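Seryl-tRNA synthetase (Pyrococcus horikoshii, PDB 2DQ0) catalyses the ATP-dependent attachment of L-serine to tRNA(Ser) and probably also to tRNA(Sec), working as a class II synthetase homodimer. Local coordinates at residues K15-L18 with I19-E23; I414-I417 with L418-Q422; P431-L434 with W435-T438. One frame throughout, in Å; residues are numbered along the deposited sequence.

Contact 1. Residues K15-L18 with I19-E23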
ATOM      1  N   LYS A  15      -6.022 -14.267  36.230  1.00 66.39           N
ATOM      2  CA  LYS A  15      -7.313 -14.900  35.984  1.00 62.99           C
ATOM      3  C   LYS A  15      -8.439 -13.878  36.098  1.00 66.08           C
ATOM      4  O   LYS A  15      -9.355 -13.847  35.276  1.00 64.48           O
ATOM      5  CB  LYS A  15      -7.580 -16.018  36.985  1.00 59.55           C
ATOM      6  CG  LYS A  15      -6.666 -17.213  36.848  1.00 65.29           C
ATOM      7  CD  LYS A  15      -7.106 -18.330  37.772  1.00 54.39           C
ATOM      8  CE  LYS A  15      -6.195 -19.525  37.620  1.00 58.03           C
ATOM      9  NZ  LYS A  15      -6.785 -20.744  38.215  1.00 55.20           N
ATOM     10  N   ASN A  16      -8.379 -13.046  37.131  1.00 63.64           N
ATOM     11  CA  ASN A  16      -9.421 -12.052  37.331  1.00 66.66           C
ATOM     12  C   ASN A  16      -9.434 -11.000  36.227  1.00 67.98           C
ATOM     13  O   ASN A  16     -10.498 -10.465  35.886  1.00 66.76           O
ATOM     14  CB  ASN A  16      -9.278 -11.366  38.700  1.00 60.07           C
ATOM     15  CG  ASN A  16      -9.574 -12.309  39.866  1.00 62.05           C
ATOM     16  OD1 ASN A  16     -10.350 -13.259  39.736  1.00 56.68           O
ATOM     17  ND2 ASN A  16      -8.965 -12.033  41.015  1.00 61.99           N
ATOM     18  N   ASP A  17      -8.263 -10.701  35.665  1.00 61.62           N
ATOM     19  CA  ASP A  17      -8.208  -9.699  34.613  1.00 59.00           C
ATOM     20  C   ASP A  17      -8.857 -10.305  33.370  1.00 60.83           C
ATOM     21  O   ASP A  17      -9.628  -9.643  32.665  1.00 47.83           O
ATOM     22  CB  ASP A  17      -6.765  -9.284  34.332  1.00 56.10           C
ATOM     23  CG  ASP A  17      -6.651  -7.817  33.899  1.00 60.68           C
ATOM     24  OD1 ASP A  17      -6.186  -7.558  32.773  1.00 62.42           O
ATOM     25  OD2 ASP A  17      -7.024  -6.923  34.688  1.00 60.66           O
ATOM     26  N   LEU A  18      -8.546 -11.575  33.126  1.00 58.35           N
ATOM     27  CA  LEU A  18      -9.104 -12.313  32.004  1.00 55.58           C
ATOM     28  C   LEU A  18     -10.621 -12.248  32.086  1.00 62.41           C
ATOM     29  O   LEU A  18     -11.305 -12.166  31.066  1.00 64.89           O
ATOM     30  CB  LEU A  18      -8.656 -13.762  32.077  1.00 52.56           C
ATOM     31  CG  LEU A  18      -7.644 -14.263  31.049  1.00 64.27           C
ATOM     32  CD1 LEU A  18      -6.623 -13.194  30.713  1.00 59.35           C
ATOM     33  CD2 LEU A  18      -6.987 -15.517  31.592  1.00 49.01           C
ATOM     34  N   ILE A  19     -11.149 -12.281  33.309  1.00 61.88           N
ATOM     35  CA  ILE A  19     -12.589 -12.216  33.492  1.00 63.57           C
ATOM     36  C   ILE A  19     -13.087 -10.786  33.291  1.00 66.65           C
ATOM     37  O   ILE A  19     -14.169 -10.575  32.744  1.00 69.83           O
ATOM     38  CB  ILE A  19     -13.005 -12.766  34.875  1.00 65.00           C
ATOM     39  CG1 ILE A  19     -12.767 -14.279  34.900  1.00 66.32           C
ATOM     40  CG2 ILE A  19     -14.486 -12.504  35.137  1.00 56.24           C
ATOM     41  CD1 ILE A  19     -12.895 -14.895  36.261  1.00 71.42           C
ATOM     42  N   LYS A  20     -12.305  -9.799  33.713  1.00 64.46           N
ATOM     43  CA  LYS A  20     -12.717  -8.418  33.507  1.00 59.58           C
ATOM     44  C   LYS A  20     -12.706  -8.147  32.000  1.00 61.35           C
ATOM     45  O   LYS A  20     -13.373  -7.231  31.515  1.00 53.86           O
ATOM     46  CB  LYS A  20     -11.742  -7.448  34.170  1.00 54.16           C
ATOM     47  CG  LYS A  20     -11.768  -7.384  35.673  1.00 60.10           C
ATOM     48  CD  LYS A  20     -10.716  -6.373  36.156  1.00 61.30           C
ATOM     49  CE  LYS A  20     -10.497  -6.449  37.661  1.00 43.61           C
ATOM     50  NZ  LYS A  20      -9.232  -5.786  38.080  1.00 58.90           N
ATOM     51  N   ARG A  21     -11.937  -8.953  31.268  1.00 58.15           N
ATOM     52  CA  ARG A  21     -11.802  -8.782  29.827  1.00 54.06           C
ATOM     53  C   ARG A  21     -12.811  -9.555  29.026  1.00 55.38           C
ATOM     54  O   ARG A  21     -12.999  -9.276  27.861  1.00 52.34           O
ATOM     55  CB  ARG A  21     -10.407  -9.196  29.358  1.00 54.02           C
ATOM     56  CG  ARG A  21      -9.340  -8.122  29.437  1.00 57.31           C
ATOM     57  CD  ARG A  21      -8.003  -8.701  28.970  1.00 58.91           C
ATOM     58  NE  ARG A  21      -6.945  -7.697  28.895  1.00 52.43           N
ATOM     59  CZ  ARG A  21      -6.877  -6.739  27.980  1.00 46.99           C
ATOM     60  NH1 ARG A  21      -5.870  -5.887  28.010  1.00 48.02           N
ATOM     61  NH2 ARG A  21      -7.805  -6.634  27.035  1.00 51.08           N
ATOM     62  N   GLY A  22     -13.454 -10.534  29.647  1.00 60.85           N
ATOM     63  CA  GLY A  22     -14.424 -11.329  28.928  1.00 58.02           C
ATOM     64  C   GLY A  22     -13.728 -12.465  28.205  1.00 66.96           C
ATOM     65  O   GLY A  22     -14.251 -13.033  27.245  1.00 71.87           O
ATOM     66  N   GLU A  23     -12.531 -12.803  28.658  1.00 66.52           N
ATOM     67  CA  GLU A  23     -11.781 -13.885  28.039  1.00 67.98           C
ATOM     68  C   GLU A  23     -11.856 -15.096  28.947  1.00 68.12           C
ATOM     69  O   GLU A  23     -10.835 -15.666  29.328  1.00 69.92           O
ATOM     70  CB  GLU A  23     -10.326 -13.465  27.845  1.00 64.30           C
ATOM     71  CG  GLU A  23     -10.189 -12.215  27.030  1.00 66.62           C
ATOM     72  CD  GLU A  23     -10.741 -12.393  25.625  1.00 72.06           C
ATOM     73  OE1 GLU A  23     -10.209 -13.245  24.883  1.00 60.28           O
ATOM     74  OE2 GLU A  23     -11.705 -11.684  25.265  1.00 68.76           O
TER
HETATM   75  O   HOH W   1      -6.204  -5.500  37.177  1.00 48.09           O
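Ile19 opens the last turn of helix 11-21 by giving its N-H to Lys15 O at 3.1 Å. Its CG1 branch rests over the same carbonyl oxygen, because CG1 stands beside the backbone N and anti to the carbonyl carbon (chi1 -69°). Lys20 follows with a bond from its N to Asn16 O at 2.9 Å. Its extended side chain then runs back along the helix and crosses that of Asp17, with Lys20 NZ 4.2 Å from Asp17 OD2. A water links the two, donating to Asp17 OD2 and taking a weak bond from Lys20 NZ. On the other oxygen of the carboxylate, Arg21 NE forms a long salt bridge to Asp17 OD1 at 4.0 Å, with the carboxylate and guanidinium planes turned 76° apart. At Gly22 phi becomes positive (86°) and the helix ends in a Schellman motif. Glu23 N reaches back to Leu18 O at 2.8 Å, while Glu23 CB lies 3.6 Å from that same oxygen. The charged groups hold firmer partners beyond the turn: Asp17 bonds to Thr110, Arg21 to Asn108 O and Gly349 O, and Glu23 to Tyr350. The end of helix 11-21, in the N-terminal tRNA-binding region, is thus joined to both the 107-110 loop, which follows helix 72-103, and the loop between strands 338-342 and 354-362.

Contact 2. Residues I414-I417 with L418-Q422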
ATOM      1  N   ILE A 414     -11.449  13.794   7.810  1.00 37.40           N
ATOM      2  CA  ILE A 414     -12.161  14.399   6.713  1.00 38.02           C
ATOM      3  C   ILE A 414     -13.659  14.327   6.984  1.00 44.84           C
ATOM      4  O   ILE A 414     -14.368  15.293   6.718  1.00 45.03           O
ATOM      5  CB  ILE A 414     -11.788  13.704   5.360  1.00 43.64           C
ATOM      6  CG1 ILE A 414     -10.398  14.167   4.916  1.00 33.90           C
ATOM      7  CG2 ILE A 414     -12.821  14.015   4.268  1.00 30.44           C
ATOM      8  CD1 ILE A 414      -9.940  13.520   3.622  1.00 28.75           C
ATOM      9  N   VAL A 415     -14.151  13.206   7.522  1.00 46.69           N
ATOM     10  CA  VAL A 415     -15.583  13.130   7.799  1.00 50.24           C
ATOM     11  C   VAL A 415     -15.895  14.154   8.888  1.00 47.15           C
ATOM     12  O   VAL A 415     -16.828  14.957   8.741  1.00 43.96           O
ATOM     13  CB  VAL A 415     -16.090  11.696   8.258  1.00 46.01           C
ATOM     14  CG1 VAL A 415     -15.728  10.655   7.240  1.00 45.10           C
ATOM     15  CG2 VAL A 415     -15.520  11.325   9.574  1.00 54.72           C
ATOM     16  N   ALA A 416     -15.096  14.166   9.954  1.00 37.63           N
ATOM     17  CA  ALA A 416     -15.356  15.116  11.025  1.00 39.64           C
ATOM     18  C   ALA A 416     -15.385  16.555  10.509  1.00 44.02           C
ATOM     19  O   ALA A 416     -16.252  17.341  10.914  1.00 46.29           O
ATOM     20  CB  ALA A 416     -14.335  14.967  12.147  1.00 29.88           C
ATOM     21  N   ILE A 417     -14.470  16.898   9.600  1.00 43.67           N
ATOM     22  CA  ILE A 417     -14.428  18.258   9.078  1.00 42.42           C
ATOM     23  C   ILE A 417     -15.627  18.563   8.203  1.00 45.45           C
ATOM     24  O   ILE A 417     -16.198  19.647   8.301  1.00 52.29           O
ATOM     25  CB  ILE A 417     -13.108  18.533   8.307  1.00 46.50           C
ATOM     26  CG1 ILE A 417     -11.949  18.569   9.309  1.00 45.04           C
ATOM     27  CG2 ILE A 417     -13.195  19.845   7.505  1.00 25.70           C
ATOM     28  CD1 ILE A 417     -10.600  18.785   8.687  1.00 43.19           C
ATOM     29  N   LEU A 418     -16.030  17.611   7.369  1.00 44.56           N
ATOM     30  CA  LEU A 418     -17.182  17.836   6.490  1.00 45.58           C
ATOM     31  C   LEU A 418     -18.470  17.975   7.302  1.00 47.42           C
ATOM     32  O   LEU A 418     -19.282  18.868   7.060  1.00 44.25           O
ATOM     33  CB  LEU A 418     -17.348  16.689   5.479  1.00 36.75           C
ATOM     34  CG  LEU A 418     -16.286  16.495   4.390  1.00 43.79           C
ATOM     35  CD1 LEU A 418     -16.617  15.301   3.499  1.00 26.86           C
ATOM     36  CD2 LEU A 418     -16.226  17.760   3.560  1.00 35.65           C
ATOM     37  N   GLU A 419     -18.656  17.092   8.272  1.00 41.73           N
ATOM     38  CA  GLU A 419     -19.866  17.147   9.049  1.00 45.95           C
ATOM     39  C   GLU A 419     -19.916  18.289  10.047  1.00 45.48           C
ATOM     40  O   GLU A 419     -20.974  18.839  10.278  1.00 46.80           O
ATOM     41  CB  GLU A 419     -20.135  15.786   9.722  1.00 43.80           C
ATOM     42  CG  GLU A 419     -20.730  14.765   8.729  1.00 37.41           C
ATOM     43  CD  GLU A 419     -21.219  13.442   9.346  1.00 48.20           C
ATOM     44  OE1 GLU A 419     -21.587  13.409  10.550  1.00 42.87           O
ATOM     45  OE2 GLU A 419     -21.269  12.427   8.598  1.00 53.58           O
ATOM     46  N   ASN A 420     -18.776  18.687  10.591  1.00 48.28           N
ATOM     47  CA  ASN A 420     -18.755  19.760  11.580  1.00 39.73           C
ATOM     48  C   ASN A 420     -18.644  21.177  11.037  1.00 48.62           C
ATOM     49  O   ASN A 420     -18.984  22.133  11.741  1.00 53.99           O
ATOM     50  CB  ASN A 420     -17.625  19.525  12.574  1.00 34.59           C
ATOM     51  CG  ASN A 420     -17.998  18.525  13.643  1.00 41.44           C
ATOM     52  OD1 ASN A 420     -18.878  18.781  14.462  1.00 51.68           O
ATOM     53  ND2 ASN A 420     -17.337  17.372  13.639  1.00 39.22           N
ATOM     54  N   HIS A 421     -18.178  21.332   9.800  1.00 42.43           N
ATOM     55  CA  HIS A 421     -18.028  22.667   9.239  1.00 39.86           C
ATOM     56  C   HIS A 421     -18.896  22.913   8.003  1.00 44.64           C
ATOM     57  O   HIS A 421     -18.594  23.810   7.195  1.00 41.08           O
ATOM     58  CB  HIS A 421     -16.559  22.955   8.895  1.00 36.25           C
ATOM     59  CG  HIS A 421     -15.626  22.891  10.066  1.00 47.47           C
ATOM     60  ND1 HIS A 421     -15.668  23.791  11.105  1.00 52.02           N
ATOM     61  CD2 HIS A 421     -14.596  22.056  10.341  1.00 58.16           C
ATOM     62  CE1 HIS A 421     -14.703  23.522  11.966  1.00 49.84           C
ATOM     63  NE2 HIS A 421     -14.037  22.473  11.526  1.00 56.68           N
ATOM     64  N   GLN A 422     -19.960  22.124   7.855  1.00 33.96           N
ATOM     65  CA  GLN A 422     -20.870  22.292   6.723  1.00 39.82           C
ATOM     66  C   GLN A 422     -21.861  23.425   6.994  1.00 46.33           C
ATOM     67  O   GLN A 422     -22.134  23.762   8.136  1.00 43.70           O
ATOM     68  CB  GLN A 422     -21.682  21.028   6.494  1.00 37.26           C
ATOM     69  CG  GLN A 422     -22.617  20.717   7.644  1.00 33.79           C
ATOM     70  CD  GLN A 422     -23.422  19.471   7.385  1.00 46.83           C
ATOM     71  OE1 GLN A 422     -24.213  19.420   6.443  1.00 51.49           O
ATOM     72  NE2 GLN A 422     -23.218  18.445   8.214  1.00 39.44           N
TER
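Leu418 N and Glu419 N bond back to Ile414 O and Val415 O at 2.9 and 2.8 Å, the regular i to i+4 pattern of the last turns of helix 410-420. The second bond is nearly straight, at 173° about the hydrogen. Asn420 N continues the pattern to Ala416 O, and His421 N reaches Ile417 O at 3.0 Å just as His421 leaves helical geometry. Ala416 O is gripped twice, since Asn420 ND2 also donates to it at 2.9 Å. The Asn420 side chain folds back along its own helix, and its ND2 and the backbone N reach the oxygen from opposite faces of the carbonyl plane; ND2 also bonds to Trp361 O. The leucine and isoleucine one turn apart lie side by side, Ile414 CG2 meeting Leu418 CD1 at 4.1 Å. With CG1 beside the backbone N (chi1 -69°), the CG2 branch of Ile417 is anti to that N and meets His421 CD2 at 3.9 Å. The imidazole is anchored by its NE2 to Leu334 O. Just past the helix end, Gln422 NE2 donates to Glu419 O in the plane of its own amide. Ile414 and Leu418 pack against helices 190-209 and 162-168, while Ala416 meets Met362 of strand 354-362. A strand running into helix 410-420 is the strand-helix arrangement of class II motif 3, with the Val415 side chain about 8 Å from the bound seryl-adenylate analogue.

Contact 3. Residues P431-L434 with W435-T438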
ATOM      1  N   PRO A 431     -11.056  24.708   8.489  1.00 46.19           N
ATOM      2  CA  PRO A 431     -10.395  25.335   9.645  1.00 46.11           C
ATOM      3  C   PRO A 431      -9.197  26.194   9.244  1.00 51.34           C
ATOM      4  O   PRO A 431      -8.336  25.741   8.494  1.00 49.16           O
ATOM      5  CB  PRO A 431      -9.958  24.143  10.492  1.00 49.48           C
ATOM      6  CG  PRO A 431     -10.954  23.075  10.140  1.00 58.19           C
ATOM      7  CD  PRO A 431     -11.164  23.245   8.662  1.00 41.96           C
ATOM      8  N   LYS A 432      -9.130  27.411   9.777  1.00 51.10           N
ATOM      9  CA  LYS A 432      -8.045  28.353   9.471  1.00 60.05           C
ATOM     10  C   LYS A 432      -6.630  27.741   9.564  1.00 51.31           C
ATOM     11  O   LYS A 432      -5.772  28.023   8.744  1.00 43.17           O
ATOM     12  CB  LYS A 432      -8.153  29.595  10.389  1.00 59.33           C
ATOM     13  CG  LYS A 432      -9.589  30.165  10.448  1.00 86.46           C
ATOM     14  CD  LYS A 432      -9.809  31.197  11.575  1.00 88.66           C
ATOM     15  CE  LYS A 432     -11.311  31.486  11.839  1.00 78.62           C
ATOM     16  NZ  LYS A 432     -12.003  32.247  10.759  1.00 70.15           N
ATOM     17  N   VAL A 433      -6.399  26.899  10.554  1.00 45.14           N
ATOM     18  CA  VAL A 433      -5.096  26.286  10.726  1.00 51.92           C
ATOM     19  C   VAL A 433      -4.607  25.558   9.478  1.00 56.78           C
ATOM     20  O   VAL A 433      -3.397  25.451   9.276  1.00 58.44           O
ATOM     21  CB  VAL A 433      -5.097  25.254  11.871  1.00 52.95           C
ATOM     22  CG1 VAL A 433      -3.672  25.010  12.345  1.00 35.63           C
ATOM     23  CG2 VAL A 433      -5.985  25.734  13.000  1.00 70.52           C
ATOM     24  N   LEU A 434      -5.529  25.049   8.658  1.00 49.34           N
ATOM     25  CA  LEU A 434      -5.141  24.319   7.446  1.00 48.29           C
ATOM     26  C   LEU A 434      -4.985  25.176   6.192  1.00 48.04           C
ATOM     27  O   LEU A 434      -4.446  24.707   5.187  1.00 57.07           O
ATOM     28  CB  LEU A 434      -6.132  23.177   7.145  1.00 38.38           C
ATOM     29  CG  LEU A 434      -6.331  22.107   8.219  1.00 35.86           C
ATOM     30  CD1 LEU A 434      -7.459  21.188   7.862  1.00 37.54           C
ATOM     31  CD2 LEU A 434      -5.043  21.333   8.401  1.00 41.94           C
ATOM     32  N   TRP A 435      -5.446  26.422   6.238  1.00 49.39           N
ATOM     33  CA  TRP A 435      -5.353  27.315   5.074  1.00 50.48           C
ATOM     34  C   TRP A 435      -3.941  27.399   4.461  1.00 53.32           C
ATOM     35  O   TRP A 435      -3.790  27.487   3.237  1.00 46.64           O
ATOM     36  CB  TRP A 435      -5.818  28.726   5.437  1.00 49.93           C
ATOM     37  CG  TRP A 435      -7.268  28.860   5.810  1.00 63.63           C
ATOM     38  CD1 TRP A 435      -8.222  27.883   5.797  1.00 69.61           C
ATOM     39  CD2 TRP A 435      -7.926  30.052   6.243  1.00 64.53           C
ATOM     40  NE1 TRP A 435      -9.434  28.391   6.194  1.00 63.74           N
ATOM     41  CE2 TRP A 435      -9.282  29.722   6.473  1.00 68.18           C
ATOM     42  CE3 TRP A 435      -7.502  31.368   6.460  1.00 56.26           C
ATOM     43  CZ2 TRP A 435     -10.218  30.663   6.909  1.00 71.02           C
ATOM     44  CZ3 TRP A 435      -8.428  32.302   6.896  1.00 67.26           C
ATOM     45  CH2 TRP A 435      -9.773  31.946   7.116  1.00 70.67           C
ATOM     46  N   LYS A 436      -2.907  27.382   5.301  1.00 53.00           N
ATOM     47  CA  LYS A 436      -1.556  27.457   4.778  1.00 53.44           C
ATOM     48  C   LYS A 436      -1.235  26.192   3.991  1.00 55.83           C
ATOM     49  O   LYS A 436      -0.409  26.217   3.073  1.00 53.19           O
ATOM     50  CB  LYS A 436      -0.526  27.682   5.897  1.00 47.95           C
ATOM     51  CG  LYS A 436      -0.471  26.625   6.995  1.00 59.66           C
ATOM     52  CD  LYS A 436       0.526  27.070   8.071  1.00 65.53           C
ATOM     53  CE  LYS A 436       0.479  26.224   9.349  1.00 83.12           C
ATOM     54  NZ  LYS A 436      -0.609  26.609  10.314  1.00 84.90           N
ATOM     55  N   TYR A 437      -1.918  25.095   4.309  1.00 57.08           N
ATOM     56  CA  TYR A 437      -1.661  23.839   3.607  1.00 53.56           C
ATOM     57  C   TYR A 437      -2.539  23.589   2.390  1.00 57.66           C
ATOM     58  O   TYR A 437      -2.076  23.002   1.408  1.00 60.30           O
ATOM     59  CB  TYR A 437      -1.816  22.652   4.552  1.00 49.86           C
ATOM     60  CG  TYR A 437      -0.912  22.681   5.749  1.00 46.63           C
ATOM     61  CD1 TYR A 437      -1.402  23.050   6.994  1.00 44.85           C
ATOM     62  CD2 TYR A 437       0.431  22.305   5.648  1.00 42.60           C
ATOM     63  CE1 TYR A 437      -0.580  23.043   8.125  1.00 50.68           C
ATOM     64  CE2 TYR A 437       1.266  22.291   6.778  1.00 44.90           C
ATOM     65  CZ  TYR A 437       0.748  22.660   8.011  1.00 47.50           C
ATOM     66  OH  TYR A 437       1.532  22.623   9.141  1.00 46.99           O
ATOM     67  N   THR A 438      -3.797  24.028   2.456  1.00 51.94           N
ATOM     68  CA  THR A 438      -4.750  23.813   1.364  1.00 52.42           C
ATOM     69  C   THR A 438      -4.810  24.875   0.280  1.00 49.27           C
ATOM     70  O   THR A 438      -4.955  24.557  -0.900  1.00 55.19           O
ATOM     71  CB  THR A 438      -6.195  23.677   1.894  1.00 55.76           C
ATOM     72  OG1 THR A 438      -6.542  24.854   2.638  1.00 57.17           O
ATOM     73  CG2 THR A 438      -6.330  22.453   2.764  1.00 54.76           C
TER
HETATM   74  O   HOH W   2      -3.060  28.333   7.954  1.00 47.94           O
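The first torsion of Trp435, -65°, sets CG beside its backbone N, and chi2 near zero turns the indole broadside to Lys432. Lys432 CA lies over the five-membered ring, 3.5 Å from its centroid and only 7° off the normal, a close CH-pi contact. Its side chain then runs the same way as the indole, with CG 3.6 Å from Trp435 CZ2 over the six-membered ring. Lys436 differs: its CG sits between the backbone N and the carbonyl carbon (chi1 59°), and a bend at the last torsion swings the amine back to the preceding turn. There Lys436 NZ donates to Val433 O at 3.2 Å, in the carbonyl plane and on a lone pair. Lys436 CG lies over one face of the Tyr437 ring, toward its rim, while Leu434 CA lies in plane at the ring edge.

The backbone closes the turn. Trp435 N bonds to Lys432 O, and a water joins this same oxygen to Lys436 N. Leu434 O takes two donors, Tyr437 N from above its plane at 2.7 Å and Thr438 N nearly in line with the carbonyl at 2.9 Å. Beyond the turn, Trp435 NE1 bonds to Ile430 O and the indole makes a cation-pi contact with Lys441; Tyr437 OH bonds to Asp205, and Tyr437 O to Arg201 of the second subunit. The carbonyls of 432-434 thus accept backbone, water and ammonium donors, and the positive charge of Lys436 would probably polarise the Val433 carbonyl.

Along the chain the contacts come in the order 1, 2, 3. Contact 1 ends helix 11-21 in the N-terminal tRNA-binding region, with its centre 38 Å from contact 2 and 46 Å from contact 3, and touches neither. Contacts 2 and 3 are neighbours, centres 14 Å apart: the chain leaves helix 410-420, passes through strand 428-429 and returns so that Pro431 packs on His421 and Ile417, and Leu434 on Ile417. Both also lean on helix 190-209, contact 2 through Ile414 and contact 3 through Val433 and Tyr437. Contact 2 belongs to the catalytic core, while contact 3, packed beside it, reaches the dimer interface, where Tyr437 O bonds to Arg201 of the second subunit.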